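Local coordinates for protein fructose-1,6-bisphosphatase/inositol-1-monophosphatase (Thermotoga maritima, PDB 2P3V) that hydrolyses fructose 1,6-bisphosphate, inositol 1-phosphate and several other phosphate monoesters, using magnesium as its cofactor, at residues Gly23-Val28 with Thr39-Glu44; Gly72-Ile77 with Tyr100-Glu105; Leu91-Ile96 with Ala177-Ala182; Glu139-Glu144 with Asn235-Asp240; Phe191-Arg196 with Asn230-Asn235. All blocks are in the same frame, centred on the assembly; numbering follows the deposited sequence.

Interaction 1 of 5, residues Gly23-Val28 with Thr39-Glu44; sequences GRVDNV and TEIDRE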
# COMPACT_ATOMS: atom_id res chain seq x y z
N GLY A 23 10.52 -3.34 13.27
CA GLY A 23 11.15 -4.65 13.33
C GLY A 23 12.66 -4.58 13.51
O GLY A 23 13.28 -5.57 13.90
N ARG A 24 13.25 -3.42 13.25
CA ARG A 24 14.69 -3.27 13.37
C ARG A 24 15.05 -2.35 14.55
O ARG A 24 15.73 -1.34 14.38
CB ARG A 24 15.28 -2.72 12.06
CG ARG A 24 16.77 -2.98 11.89
CD ARG A 24 17.29 -2.58 10.51
NE ARG A 24 18.72 -2.85 10.37
CZ ARG A 24 19.68 -2.23 11.07
NH1 ARG A 24 20.95 -2.55 10.87
NH2 ARG A 24 19.36 -1.30 11.95
N VAL A 25 14.58 -2.71 15.73
CA VAL A 25 14.84 -1.92 16.93
C VAL A 25 15.96 -2.57 17.76
O VAL A 25 15.92 -3.77 18.03
CB VAL A 25 13.59 -1.80 17.82
CG1 VAL A 25 13.84 -0.81 18.94
CG2 VAL A 25 12.40 -1.37 16.98
N ASP A 26 16.94 -1.77 18.16
CA ASP A 26 18.06 -2.27 18.94
C ASP A 26 17.88 -2.10 20.45
O ASP A 26 18.14 -3.03 21.22
CB ASP A 26 19.37 -1.60 18.50
CG ASP A 26 19.93 -2.20 17.21
OD1 ASP A 26 19.23 -2.15 16.17
OD2 ASP A 26 21.06 -2.73 17.23
N ASN A 27 17.44 -0.93 20.88
CA ASN A 27 17.25 -0.68 22.30
C ASN A 27 15.81 -0.99 22.75
O ASN A 27 14.87 -0.29 22.37
CB ASN A 27 17.60 0.78 22.63
CG ASN A 27 17.71 1.04 24.13
OD1 ASN A 27 18.55 0.45 24.81
ND2 ASN A 27 16.87 1.93 24.64
N VAL A 28 15.66 -2.04 23.55
CA VAL A 28 14.35 -2.46 24.05
C VAL A 28 14.41 -2.79 25.53
O VAL A 28 14.98 -3.80 25.93
CB VAL A 28 13.85 -3.71 23.30
CG1 VAL A 28 12.50 -4.12 23.86
CG2 VAL A 28 13.75 -3.43 21.82
N THR A 39 10.79 1.42 23.68
CA THR A 39 12.02 1.66 22.95
C THR A 39 12.32 3.14 22.77
O THR A 39 11.55 4.01 23.19
CB THR A 39 11.97 1.02 21.57
OG1 THR A 39 11.07 1.75 20.73
CG2 THR A 39 11.49 -0.42 21.67
N GLU A 40 13.45 3.40 22.14
CA GLU A 40 13.92 4.75 21.85
C GLU A 40 13.07 5.36 20.74
O GLU A 40 12.95 6.57 20.62
CB GLU A 40 15.40 4.71 21.44
CG GLU A 40 15.72 4.01 20.08
CD GLU A 40 15.70 2.47 20.12
OE1 GLU A 40 16.19 1.84 19.15
OE2 GLU A 40 15.18 1.88 21.10
N ILE A 41 12.47 4.50 19.92
CA ILE A 41 11.62 4.95 18.83
C ILE A 41 10.32 5.49 19.41
O ILE A 41 9.75 6.45 18.89
CB ILE A 41 11.31 3.80 17.84
CG1 ILE A 41 12.59 3.04 17.50
CG2 ILE A 41 10.69 4.36 16.57
CD1 ILE A 41 13.74 3.92 17.05
N ASP A 42 9.86 4.86 20.50
CA ASP A 42 8.64 5.26 21.20
C ASP A 42 8.72 6.74 21.54
O ASP A 42 7.88 7.53 21.12
CB ASP A 42 8.49 4.47 22.51
CG ASP A 42 7.92 3.08 22.30
OD1 ASP A 42 6.69 2.91 22.46
OD2 ASP A 42 8.69 2.15 21.99
N ARG A 43 9.74 7.09 22.32
CA ARG A 43 9.95 8.47 22.76
C ARG A 43 10.24 9.43 21.62
O ARG A 43 9.86 10.59 21.68
CB ARG A 43 11.09 8.52 23.78
CG ARG A 43 10.70 8.07 25.19
CD ARG A 43 11.23 6.69 25.54
NE ARG A 43 12.69 6.59 25.39
CZ ARG A 43 13.44 5.67 25.99
NH1 ARG A 43 12.90 4.77 26.80
NH2 ARG A 43 14.75 5.64 25.76
N GLU A 44 10.91 8.95 20.58
CA GLU A 44 11.22 9.81 19.46
C GLU A 44 9.95 10.12 18.67
O GLU A 44 9.81 11.20 18.09
CB GLU A 44 12.26 9.18 18.54
CG GLU A 44 13.15 10.22 17.88
CD GLU A 44 13.69 9.78 16.54
OE1 GLU A 44 14.40 8.74 16.49
OE2 GLU A 44 13.40 10.47 15.54
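Val28 and Thr39 bring the two backbones closest, their CA atoms 4.9 Å apart, just where the chain of Thr39 turns into helix 40-56. CG2 of Thr39 lies 3.6 Å from CG1 of Val25, the two side chains crossing nearly at a right angle, and runs alongside CG2 of Val28. With chi1 at 72°, OG1 points into the first helical turn, where it accepts a weak capping bond from Ile41 N and donates to Asp42 OD2 at 2.7 Å. Asp42 OD2 also takes Thr39 N at 2.8 Å, which completes a capping box. A valine in place of Thr39 would probably leave Ile41 N without its capping acceptor and Asp42 with one donor fewer. Glu40, bent at chi2, slides past Val25 so that OE1 receives a weak bond from Asn27 N at 3.5 Å. Val25, Val28 and Thr39 pack on helix 84-89, whose Thr84 probably binds substrate, while Ile41 faces helix 2-21.

Interaction 2 of 5, residues Gly72-Ile77 with Tyr100-Glu105; sequences GDRLWI and YVENGE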
# COMPACT_ATOMS: atom_id res chain seq x y z
N GLY A 72 -5.91 19.60 31.64
CA GLY A 72 -6.49 20.89 31.32
C GLY A 72 -7.83 20.70 30.65
O GLY A 72 -8.25 19.56 30.44
N ASP A 73 -8.50 21.80 30.34
CA ASP A 73 -9.80 21.73 29.68
C ASP A 73 -9.60 21.62 28.18
O ASP A 73 -10.55 21.67 27.40
CB ASP A 73 -10.64 22.96 30.02
CG ASP A 73 -9.97 24.25 29.62
OD1 ASP A 73 -10.65 25.30 29.60
OD2 ASP A 73 -8.75 24.21 29.34
N ARG A 74 -8.33 21.50 27.78
CA ARG A 74 -7.92 21.33 26.39
C ARG A 74 -6.71 20.41 26.46
O ARG A 74 -5.57 20.85 26.58
CB ARG A 74 -7.57 22.69 25.77
CG ARG A 74 -8.80 23.56 25.57
CD ARG A 74 -8.58 24.71 24.60
NE ARG A 74 -9.84 25.04 23.92
CZ ARG A 74 -9.98 26.04 23.06
NH1 ARG A 74 -8.96 26.84 22.77
NH2 ARG A 74 -11.16 26.24 22.47
N LEU A 75 -6.99 19.11 26.38
CA LEU A 75 -5.98 18.08 26.52
C LEU A 75 -5.82 17.09 25.36
O LEU A 75 -6.80 16.59 24.81
CB LEU A 75 -6.29 17.30 27.79
CG LEU A 75 -5.38 16.19 28.31
CD1 LEU A 75 -4.13 16.78 28.98
CD2 LEU A 75 -6.18 15.38 29.30
N TRP A 76 -4.58 16.79 25.00
CA TRP A 76 -4.28 15.85 23.93
C TRP A 76 -3.71 14.58 24.56
O TRP A 76 -2.79 14.65 25.36
CB TRP A 76 -3.26 16.44 22.96
CG TRP A 76 -3.71 17.68 22.26
CD1 TRP A 76 -3.76 18.94 22.78
CD2 TRP A 76 -4.16 17.78 20.91
NE1 TRP A 76 -4.22 19.82 21.84
CE2 TRP A 76 -4.48 19.14 20.68
CE3 TRP A 76 -4.34 16.86 19.87
CZ2 TRP A 76 -4.96 19.60 19.44
CZ3 TRP A 76 -4.83 17.32 18.64
CH2 TRP A 76 -5.12 18.67 18.44
N ILE A 77 -4.27 13.43 24.20
CA ILE A 77 -3.80 12.15 24.73
C ILE A 77 -2.98 11.45 23.66
O ILE A 77 -3.51 11.07 22.61
CB ILE A 77 -4.97 11.23 25.16
CG1 ILE A 77 -5.97 12.01 26.02
CG2 ILE A 77 -4.43 10.06 25.95
CD1 ILE A 77 -5.35 12.68 27.22
N TYR A 100 -8.33 14.07 21.41
CA TYR A 100 -8.43 15.44 21.90
C TYR A 100 -9.61 15.48 22.85
O TYR A 100 -10.75 15.19 22.46
CB TYR A 100 -8.65 16.44 20.77
CG TYR A 100 -8.93 17.84 21.28
CD1 TYR A 100 -7.96 18.54 22.01
CD2 TYR A 100 -10.18 18.43 21.10
CE1 TYR A 100 -8.23 19.80 22.55
CE2 TYR A 100 -10.46 19.69 21.64
CZ TYR A 100 -9.48 20.37 22.37
OH TYR A 100 -9.76 21.60 22.92
N VAL A 101 -9.34 15.82 24.09
CA VAL A 101 -10.37 15.91 25.11
C VAL A 101 -10.52 17.38 25.47
O VAL A 101 -9.54 18.07 25.69
CB VAL A 101 -9.96 15.12 26.35
CG1 VAL A 101 -11.10 15.07 27.33
CG2 VAL A 101 -9.53 13.71 25.94
N GLU A 102 -11.76 17.84 25.50
CA GLU A 102 -12.03 19.23 25.84
C GLU A 102 -13.14 19.30 26.88
O GLU A 102 -14.19 18.68 26.72
CB GLU A 102 -12.45 20.01 24.60
CG GLU A 102 -12.94 21.41 24.89
CD GLU A 102 -13.40 22.15 23.64
OE1 GLU A 102 -12.54 22.51 22.81
OE2 GLU A 102 -14.62 22.35 23.49
N ASN A 103 -12.91 20.06 27.94
CA ASN A 103 -13.88 20.20 29.01
C ASN A 103 -14.30 18.86 29.60
O ASN A 103 -15.47 18.64 29.91
CB ASN A 103 -15.11 20.99 28.54
CG ASN A 103 -14.89 22.50 28.55
OD1 ASN A 103 -15.78 23.28 28.23
ND2 ASN A 103 -13.68 22.91 28.93
N GLY A 104 -13.32 17.97 29.73
CA GLY A 104 -13.59 16.66 30.30
C GLY A 104 -14.12 15.58 29.39
O GLY A 104 -14.17 14.42 29.79
N GLU A 105 -14.52 15.94 28.17
CA GLU A 105 -15.05 14.94 27.24
C GLU A 105 -14.20 14.77 25.99
O GLU A 105 -13.52 15.70 25.58
CB GLU A 105 -16.48 15.30 26.84
CG GLU A 105 -17.41 15.46 28.02
CD GLU A 105 -18.86 15.60 27.62
OE1 GLU A 105 -19.48 14.58 27.22
OE2 GLU A 105 -19.38 16.73 27.69
O HOH W 1 -10.71 18.15 29.33
O HOH W 2 -13.40 25.16 30.48
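The ring of Tyr100 brings CD1 over one face of the Trp76 indole, 3.8 Å from CE2, and the two planes stand 51° apart, an oblique meeting. Both side chains leave the same face of the antiparallel sheet. CG of Tyr100 is anti to its N (chi1 173°), which lays the ring along the strand and sends OH past the aliphatic part of Arg74, 3.4 Å from CG. There OH donates to Glu102 OE1 at 2.9 Å, meeting the anti lone pair of a carboxylate oxygen that lies in the plane of the ring. Arg74 and Glu102 run side by side, pointing the same way, but NE to OE1 is a long salt bridge of 3.9 Å. On the other face CG2 of Val101 meets CG1 of Ile77. Leu75 N to Val101 O and Val101 N to Leu75 O are both 2.8 Å and nearly straight. Beyond them a type I' turn, Glu102 to Glu105, leads from strand 95-102 into strand 105-113, and a water joins Asp73 OD1 to Asn103 ND2. Trp76 NE1 is held by Glu60, and Arg3 of helix 2-21 makes a cation-pi contact with Tyr100. The chemistry changes along this pair of neighbouring strands: apolar and aromatic toward the buried sheet, charged and water-bridged at the exposed turn, where the weak ion pair probably adds less than the tyrosine hydroxyl's bond to Glu102.

Interaction 3 of 5, residues Leu91-Ile96 with Ala177-Ala182; sequences LPNFSI and AALNAA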
# COMPACT_ATOMS: atom_id res chain seq x y z
N LEU A 91 5.58 -7.22 13.43
CA LEU A 91 4.19 -7.52 13.09
C LEU A 91 3.53 -6.18 12.74
O LEU A 91 3.76 -5.16 13.39
CB LEU A 91 3.48 -8.19 14.28
CG LEU A 91 3.85 -9.66 14.53
CD1 LEU A 91 3.27 -10.09 15.86
CD2 LEU A 91 3.35 -10.56 13.39
N PRO A 92 2.72 -6.16 11.67
CA PRO A 92 2.05 -4.94 11.23
C PRO A 92 0.99 -4.34 12.15
O PRO A 92 0.60 -3.19 12.00
CB PRO A 92 1.46 -5.35 9.88
CG PRO A 92 1.16 -6.80 10.09
CD PRO A 92 2.40 -7.29 10.78
N ASN A 93 0.51 -5.13 13.10
CA ASN A 93 -0.52 -4.65 14.01
C ASN A 93 -0.00 -3.79 15.14
O ASN A 93 0.21 -4.24 16.27
CB ASN A 93 -1.31 -5.83 14.58
CG ASN A 93 -2.37 -6.31 13.62
OD1 ASN A 93 -2.20 -6.26 12.41
ND2 ASN A 93 -3.49 -6.79 14.17
N PHE A 94 0.20 -2.53 14.82
CA PHE A 94 0.65 -1.55 15.79
C PHE A 94 0.11 -0.21 15.30
O PHE A 94 -0.12 -0.04 14.10
CB PHE A 94 2.19 -1.57 15.91
CG PHE A 94 2.92 -0.99 14.73
CD1 PHE A 94 3.18 0.39 14.65
CD2 PHE A 94 3.36 -1.81 13.69
CE1 PHE A 94 3.87 0.93 13.57
CE2 PHE A 94 4.05 -1.28 12.59
CZ PHE A 94 4.30 0.08 12.53
N SER A 95 -0.11 0.72 16.21
CA SER A 95 -0.65 2.00 15.80
C SER A 95 -0.25 3.16 16.69
O SER A 95 0.23 2.98 17.81
CB SER A 95 -2.17 1.93 15.73
OG SER A 95 -2.74 1.63 16.99
N ILE A 96 -0.46 4.36 16.16
CA ILE A 96 -0.20 5.61 16.87
C ILE A 96 -1.59 6.14 17.25
O ILE A 96 -2.48 6.29 16.40
CB ILE A 96 0.49 6.65 15.96
CG1 ILE A 96 1.78 6.07 15.40
CG2 ILE A 96 0.79 7.91 16.75
CD1 ILE A 96 2.47 6.98 14.42
N ALA A 177 -4.11 -2.46 21.16
CA ALA A 177 -5.39 -2.07 21.77
C ALA A 177 -6.24 -1.06 21.04
O ALA A 177 -7.42 -1.32 20.78
CB ALA A 177 -5.16 -1.61 23.20
N ALA A 178 -5.66 0.10 20.72
CA ALA A 178 -6.40 1.17 20.04
C ALA A 178 -7.00 0.70 18.72
O ALA A 178 -8.17 0.92 18.43
CB ALA A 178 -5.48 2.35 19.80
N LEU A 179 -6.18 0.04 17.92
CA LEU A 179 -6.59 -0.46 16.63
C LEU A 179 -7.77 -1.43 16.75
O LEU A 179 -8.78 -1.30 16.05
CB LEU A 179 -5.39 -1.16 15.99
CG LEU A 179 -5.51 -1.69 14.57
CD1 LEU A 179 -5.74 -0.55 13.61
CD2 LEU A 179 -4.23 -2.41 14.23
N ASN A 180 -7.62 -2.39 17.65
CA ASN A 180 -8.63 -3.41 17.90
C ASN A 180 -9.96 -2.75 18.24
O ASN A 180 -11.02 -3.18 17.77
CB ASN A 180 -8.15 -4.31 19.05
CG ASN A 180 -8.58 -5.77 18.89
OD1 ASN A 180 -7.91 -6.68 19.38
ND2 ASN A 180 -9.72 -5.99 18.24
N ALA A 181 -9.90 -1.69 19.05
CA ALA A 181 -11.12 -0.98 19.43
C ALA A 181 -11.70 -0.26 18.21
O ALA A 181 -12.91 -0.20 18.04
CB ALA A 181 -10.83 0.02 20.56
N ALA A 182 -10.83 0.28 17.37
CA ALA A 182 -11.27 0.98 16.17
C ALA A 182 -11.90 -0.04 15.22
O ALA A 182 -12.85 0.27 14.49
CB ALA A 182 -10.10 1.68 15.51
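Ser95 rests against the first turn of helix 177-186, and this is the close part of the contact: its OG stands 4.0 Å from CB of Ala178 and 3.9 Å from Leu179 N. Chi1 of 62° sets OG between the backbone N and the carbonyl carbon, on the side of the helix. The distance to Leu179 N is too long for a bond, and OG finds its polar partner in Ser176 OG, just ahead of the helix. Toward Asn93 the fit is looser. The branch of Leu179, with CG anti to N (chi1 -175°), reaches along the loop, yet CD2 makes a loose van der Waals contact with CA and CG of Asn93, 4.3 Å from that CA. This looser end is still buried: Leu179 also rests on Ala113, Glu118 and Leu120, and Asn93 on Leu174. Asn93 itself is the centre of an inverse gamma turn leading into strand 95-102. Asp82, which probably binds substrate and the second magnesium, accepts from Ala178 N at the start of the helix. The start of helix 177-186, tied to Asp82, lines the substrate side of the active-site pocket, as in related inositol monophosphatases, and bound meso-tartrate touches Ala177.

Interaction 4 of 5, residues Glu139-Glu144 with Asn235-Asp240; sequences ENASLE and NGLIHD
The amide of Asn235 is the flat group that bridges the two loops, and its ND2 reaches Asn140 O at 3.1 Å with that oxygen almost exactly in the amide plane, at the amide edge. From the acceptor's side ND2 stands above the carbonyl plane of Asn140, 41° out of it. On the other edge OD1 of Asn235 takes a weak bond from Leu237 N. With CG between the backbone N and the carbonyl carbon (chi1 62°), the amide can reach both Leu237 N and Asn140 O. Around this link apolar side chains pack against the loop backbone and against Leu143. CD1 of Leu237 lies 3.6 Å from C of Glu139, while its CB rests against CA of Ala141. CG2 of Ile238 sits 3.4 Å from Ala141 O, and CB of Ile238 meets CD2 of Leu143 at 4.0 Å, the branches crossing at a slant. Leu143 and Ile238 both touch Phe191 of strand 191-194. The amide of Asn140 turns elsewhere, with ND2 bonded to Asp190. Chemically, a single directional amide bond probably helps to hold the loop before strand 147-150 against the loop that leads into helix 239-252, with less directional apolar contacts around it.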
# COMPACT_ATOMS: atom_id res chain seq x y z
N GLU A 139 -23.81 -5.86 12.22
CA GLU A 139 -25.20 -6.17 12.47
C GLU A 139 -25.31 -7.63 12.89
O GLU A 139 -26.38 -8.21 12.81
CB GLU A 139 -26.03 -5.93 11.21
CG GLU A 139 -25.91 -4.52 10.63
CD GLU A 139 -26.66 -4.37 9.31
OE1 GLU A 139 -26.40 -5.17 8.38
OE2 GLU A 139 -27.50 -3.45 9.19
N ASN A 140 -24.19 -8.22 13.31
CA ASN A 140 -24.20 -9.61 13.76
C ASN A 140 -24.89 -9.59 15.12
O ASN A 140 -24.30 -9.19 16.12
CB ASN A 140 -22.76 -10.14 13.89
CG ASN A 140 -22.05 -10.25 12.55
OD1 ASN A 140 -22.68 -10.49 11.53
ND2 ASN A 140 -20.73 -10.08 12.55
N ALA A 141 -26.15 -10.04 15.15
CA ALA A 141 -26.97 -10.04 16.36
C ALA A 141 -26.81 -11.19 17.36
O ALA A 141 -27.34 -11.12 18.47
CB ALA A 141 -28.44 -9.92 15.96
N SER A 142 -26.10 -12.25 16.97
CA SER A 142 -25.89 -13.40 17.85
C SER A 142 -24.43 -13.88 17.81
O SER A 142 -23.76 -13.77 16.79
CB SER A 142 -26.84 -14.52 17.45
OG SER A 142 -26.88 -14.64 16.03
N LEU A 143 -23.95 -14.44 18.92
CA LEU A 143 -22.56 -14.88 18.99
C LEU A 143 -22.10 -15.93 17.97
O LEU A 143 -20.94 -15.92 17.58
CB LEU A 143 -22.22 -15.35 20.41
CG LEU A 143 -22.19 -14.26 21.48
CD1 LEU A 143 -21.65 -14.82 22.79
CD2 LEU A 143 -21.32 -13.11 21.02
N GLU A 144 -22.99 -16.82 17.53
CA GLU A 144 -22.60 -17.84 16.55
C GLU A 144 -21.98 -17.23 15.30
O GLU A 144 -21.24 -17.89 14.57
CB GLU A 144 -23.80 -18.69 16.11
CG GLU A 144 -24.57 -19.32 17.24
CD GLU A 144 -25.51 -18.34 17.90
OE1 GLU A 144 -26.63 -18.15 17.37
OE2 GLU A 144 -25.13 -17.75 18.93
N ASN A 235 -20.75 -4.01 19.15
CA ASN A 235 -21.65 -3.43 18.18
C ASN A 235 -23.01 -3.12 18.84
O ASN A 235 -23.97 -2.75 18.17
CB ASN A 235 -21.81 -4.36 16.98
CG ASN A 235 -22.40 -5.69 17.35
OD1 ASN A 235 -22.44 -6.07 18.52
ND2 ASN A 235 -22.85 -6.43 16.34
N GLY A 236 -23.06 -3.28 20.15
CA GLY A 236 -24.29 -3.00 20.87
C GLY A 236 -25.31 -4.11 20.84
O GLY A 236 -26.11 -4.25 21.77
N LEU A 237 -25.28 -4.92 19.79
CA LEU A 237 -26.24 -6.02 19.65
C LEU A 237 -25.97 -7.25 20.54
O LEU A 237 -26.92 -7.86 21.04
CB LEU A 237 -26.31 -6.46 18.18
CG LEU A 237 -26.61 -5.36 17.16
CD1 LEU A 237 -26.57 -5.96 15.77
CD2 LEU A 237 -27.97 -4.73 17.44
N ILE A 238 -24.71 -7.61 20.72
CA ILE A 238 -24.37 -8.78 21.55
C ILE A 238 -23.68 -8.42 22.86
O ILE A 238 -23.14 -9.29 23.55
CB ILE A 238 -23.45 -9.76 20.77
CG1 ILE A 238 -22.42 -8.99 19.95
CG2 ILE A 238 -24.29 -10.66 19.86
CD1 ILE A 238 -21.45 -8.18 20.77
N HIS A 239 -23.71 -7.13 23.21
CA HIS A 239 -23.07 -6.64 24.41
C HIS A 239 -23.42 -7.41 25.69
O HIS A 239 -22.54 -7.94 26.36
CB HIS A 239 -23.41 -5.16 24.60
CG HIS A 239 -22.36 -4.38 25.35
ND1 HIS A 239 -21.13 -4.07 24.80
CD2 HIS A 239 -22.36 -3.85 26.59
CE1 HIS A 239 -20.42 -3.39 25.68
NE2 HIS A 239 -21.14 -3.24 26.77
N ASP A 240 -24.71 -7.47 26.01
CA ASP A 240 -25.18 -8.16 27.22
C ASP A 240 -24.55 -9.54 27.34
O ASP A 240 -24.08 -9.91 28.42
CB ASP A 240 -26.71 -8.29 27.19
CG ASP A 240 -27.41 -6.95 27.03
OD1 ASP A 240 -27.20 -6.07 27.89
OD2 ASP A 240 -28.16 -6.77 26.05

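Interaction 5 of 5, residues Phe191-Arg196 with Asn230-Asn235; sequences FFVTWR and NFIFSN
Phe192 and Phe233 pair their backbones in both directions: Phe192 N gives to Phe233 O at 2.6 Å, and Phe233 N to Phe192 O at 2.9 Å. Two residues on, Thr194 N donates to Phe231 O at 3.1 Å and Phe231 N returns a bond to Thr194 O. All four N-H groups and all four carbonyls of these two hydrogen-bonded pairs are therefore satisfied across the strands. Side-chain polar atoms find partners beyond the two strands, Thr194 OG1 in Tyr153 OH, Asn230 OD1 in Phe219 N, and Ser234 OG in Gly236 N and His239 ND1. CD2 of Phe192 meets CD1 of Phe233 at 3.7 Å, their planes 38° apart, and CG2 of Thr194 packs on CB of Phe231. Replacing Phe233 by alanine is likely to open a gap beside Phe192. With helix 177-186 on one face and helices 157-164 and 239-252 on the other, this antiparallel pair, with 191-194 as the middle strand of five, belongs to the layered alpha-beta-alpha part of the inositol monophosphatase fold.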
# COMPACT_ATOMS: atom_id res chain seq x y z
N PHE A 191 -16.86 -7.46 18.89
CA PHE A 191 -16.61 -7.03 20.26
C PHE A 191 -15.13 -7.13 20.63
O PHE A 191 -14.37 -7.92 20.06
CB PHE A 191 -17.48 -7.83 21.26
CG PHE A 191 -17.10 -9.29 21.41
CD1 PHE A 191 -16.01 -9.66 22.20
CD2 PHE A 191 -17.87 -10.29 20.82
CE1 PHE A 191 -15.69 -11.01 22.40
CE2 PHE A 191 -17.57 -11.64 21.02
CZ PHE A 191 -16.47 -12.00 21.81
N PHE A 192 -14.74 -6.28 21.58
CA PHE A 192 -13.35 -6.24 22.03
C PHE A 192 -13.30 -6.05 23.54
O PHE A 192 -13.85 -5.08 24.08
CB PHE A 192 -12.61 -5.10 21.33
CG PHE A 192 -11.21 -4.88 21.85
CD1 PHE A 192 -10.28 -5.91 21.84
CD2 PHE A 192 -10.83 -3.63 22.35
CE1 PHE A 192 -8.98 -5.72 22.34
CE2 PHE A 192 -9.54 -3.42 22.85
CZ PHE A 192 -8.61 -4.47 22.84
N VAL A 193 -12.63 -6.98 24.22
CA VAL A 193 -12.49 -6.97 25.66
C VAL A 193 -11.06 -6.67 26.08
O VAL A 193 -10.13 -7.28 25.57
CB VAL A 193 -12.89 -8.33 26.23
CG1 VAL A 193 -12.72 -8.33 27.73
CG2 VAL A 193 -14.32 -8.64 25.86
N THR A 194 -10.89 -5.74 27.01
CA THR A 194 -9.57 -5.36 27.48
C THR A 194 -9.58 -5.18 29.00
O THR A 194 -10.27 -4.31 29.53
CB THR A 194 -9.12 -4.07 26.77
OG1 THR A 194 -7.79 -3.73 27.17
CG2 THR A 194 -10.07 -2.93 27.07
N TRP A 195 -8.81 -6.02 29.69
CA TRP A 195 -8.74 -6.04 31.15
C TRP A 195 -7.63 -5.16 31.76
O TRP A 195 -6.71 -4.74 31.07
CB TRP A 195 -8.58 -7.50 31.61
CG TRP A 195 -8.85 -7.78 33.07
CD1 TRP A 195 -9.94 -7.40 33.80
CD2 TRP A 195 -8.06 -8.60 33.94
NE1 TRP A 195 -9.88 -7.94 35.06
CE2 TRP A 195 -8.74 -8.68 35.17
CE3 TRP A 195 -6.84 -9.28 33.79
CZ2 TRP A 195 -8.24 -9.42 36.26
CZ3 TRP A 195 -6.34 -10.01 34.87
CH2 TRP A 195 -7.05 -10.07 36.09
N ARG A 196 -7.76 -4.91 33.07
CA ARG A 196 -6.81 -4.10 33.85
C ARG A 196 -5.85 -3.25 33.04
O ARG A 196 -4.65 -3.51 33.03
CB ARG A 196 -6.01 -5.00 34.80
CG ARG A 196 -6.83 -5.66 35.90
CD ARG A 196 -5.99 -6.52 36.82
NE ARG A 196 -6.80 -7.08 37.91
CZ ARG A 196 -6.35 -7.91 38.84
NH1 ARG A 196 -5.08 -8.31 38.83
NH2 ARG A 196 -7.17 -8.35 39.79
N ASN A 230 -11.65 -1.59 33.26
CA ASN A 230 -11.83 -2.70 32.33
C ASN A 230 -12.83 -2.18 31.31
O ASN A 230 -13.74 -1.43 31.65
CB ASN A 230 -12.33 -3.95 33.06
CG ASN A 230 -13.49 -3.67 34.02
OD1 ASN A 230 -14.60 -3.32 33.59
ND2 ASN A 230 -13.24 -3.81 35.32
N PHE A 231 -12.64 -2.56 30.04
CA PHE A 231 -13.52 -2.08 28.98
C PHE A 231 -14.07 -3.15 28.05
O PHE A 231 -13.43 -4.17 27.81
CB PHE A 231 -12.77 -1.06 28.13
CG PHE A 231 -12.52 0.25 28.82
CD1 PHE A 231 -13.40 1.31 28.66
CD2 PHE A 231 -11.41 0.40 29.65
CE1 PHE A 231 -13.19 2.51 29.33
CE2 PHE A 231 -11.19 1.60 30.33
CZ PHE A 231 -12.08 2.66 30.17
N ILE A 232 -15.26 -2.87 27.52
CA ILE A 232 -15.92 -3.75 26.57
C ILE A 232 -16.48 -2.91 25.42
O ILE A 232 -17.37 -2.07 25.62
CB ILE A 232 -17.09 -4.57 27.20
CG1 ILE A 232 -16.55 -5.58 28.22
CG2 ILE A 232 -17.82 -5.34 26.12
CD1 ILE A 232 -17.64 -6.45 28.84
N PHE A 233 -15.93 -3.11 24.23
CA PHE A 233 -16.38 -2.40 23.04
C PHE A 233 -17.15 -3.41 22.19
O PHE A 233 -16.68 -4.53 21.98
CB PHE A 233 -15.20 -1.87 22.22
CG PHE A 233 -14.25 -0.98 22.99
CD1 PHE A 233 -13.43 -1.51 23.97
CD2 PHE A 233 -14.16 0.37 22.69
CE1 PHE A 233 -12.52 -0.70 24.65
CE2 PHE A 233 -13.26 1.19 23.36
CZ PHE A 233 -12.43 0.65 24.34
N SER A 234 -18.33 -3.04 21.71
CA SER A 234 -19.11 -3.98 20.90
C SER A 234 -20.00 -3.25 19.92
O SER A 234 -20.02 -2.01 19.87
CB SER A 234 -20.01 -4.84 21.77
OG SER A 234 -21.25 -4.19 21.96
N ASN A 235 -20.75 -4.01 19.15
CA ASN A 235 -21.65 -3.43 18.18
C ASN A 235 -23.01 -3.12 18.84
O ASN A 235 -23.97 -2.75 18.17
CB ASN A 235 -21.81 -4.36 16.98
CG ASN A 235 -22.40 -5.69 17.35
OD1 ASN A 235 -22.44 -6.07 18.52
ND2 ASN A 235 -22.85 -6.43 16.34

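From the N terminus, interaction 1 closes first, a short loop that sets the start of helix 40-56 beside the turn after helix 2-21. Interaction 2 follows in series, joining strands 74-79 and 95-102 in the seven-stranded sheet. Interaction 3 starts from the N-terminal end of strand 95-102 and the loop before it, inside the loop that interaction 2 closes, so the two cross, and it carries the chain over to helix 177-186. Interaction 4 crosses interaction 3 in turn. Interaction 5 is nested within interaction 4, shares Asn235 with it, and pairs the middle strand of the five-stranded sheet with its neighbour. Phe192 packs on helix 177-186, which links interactions 3 and 5 and so joins the two sheets.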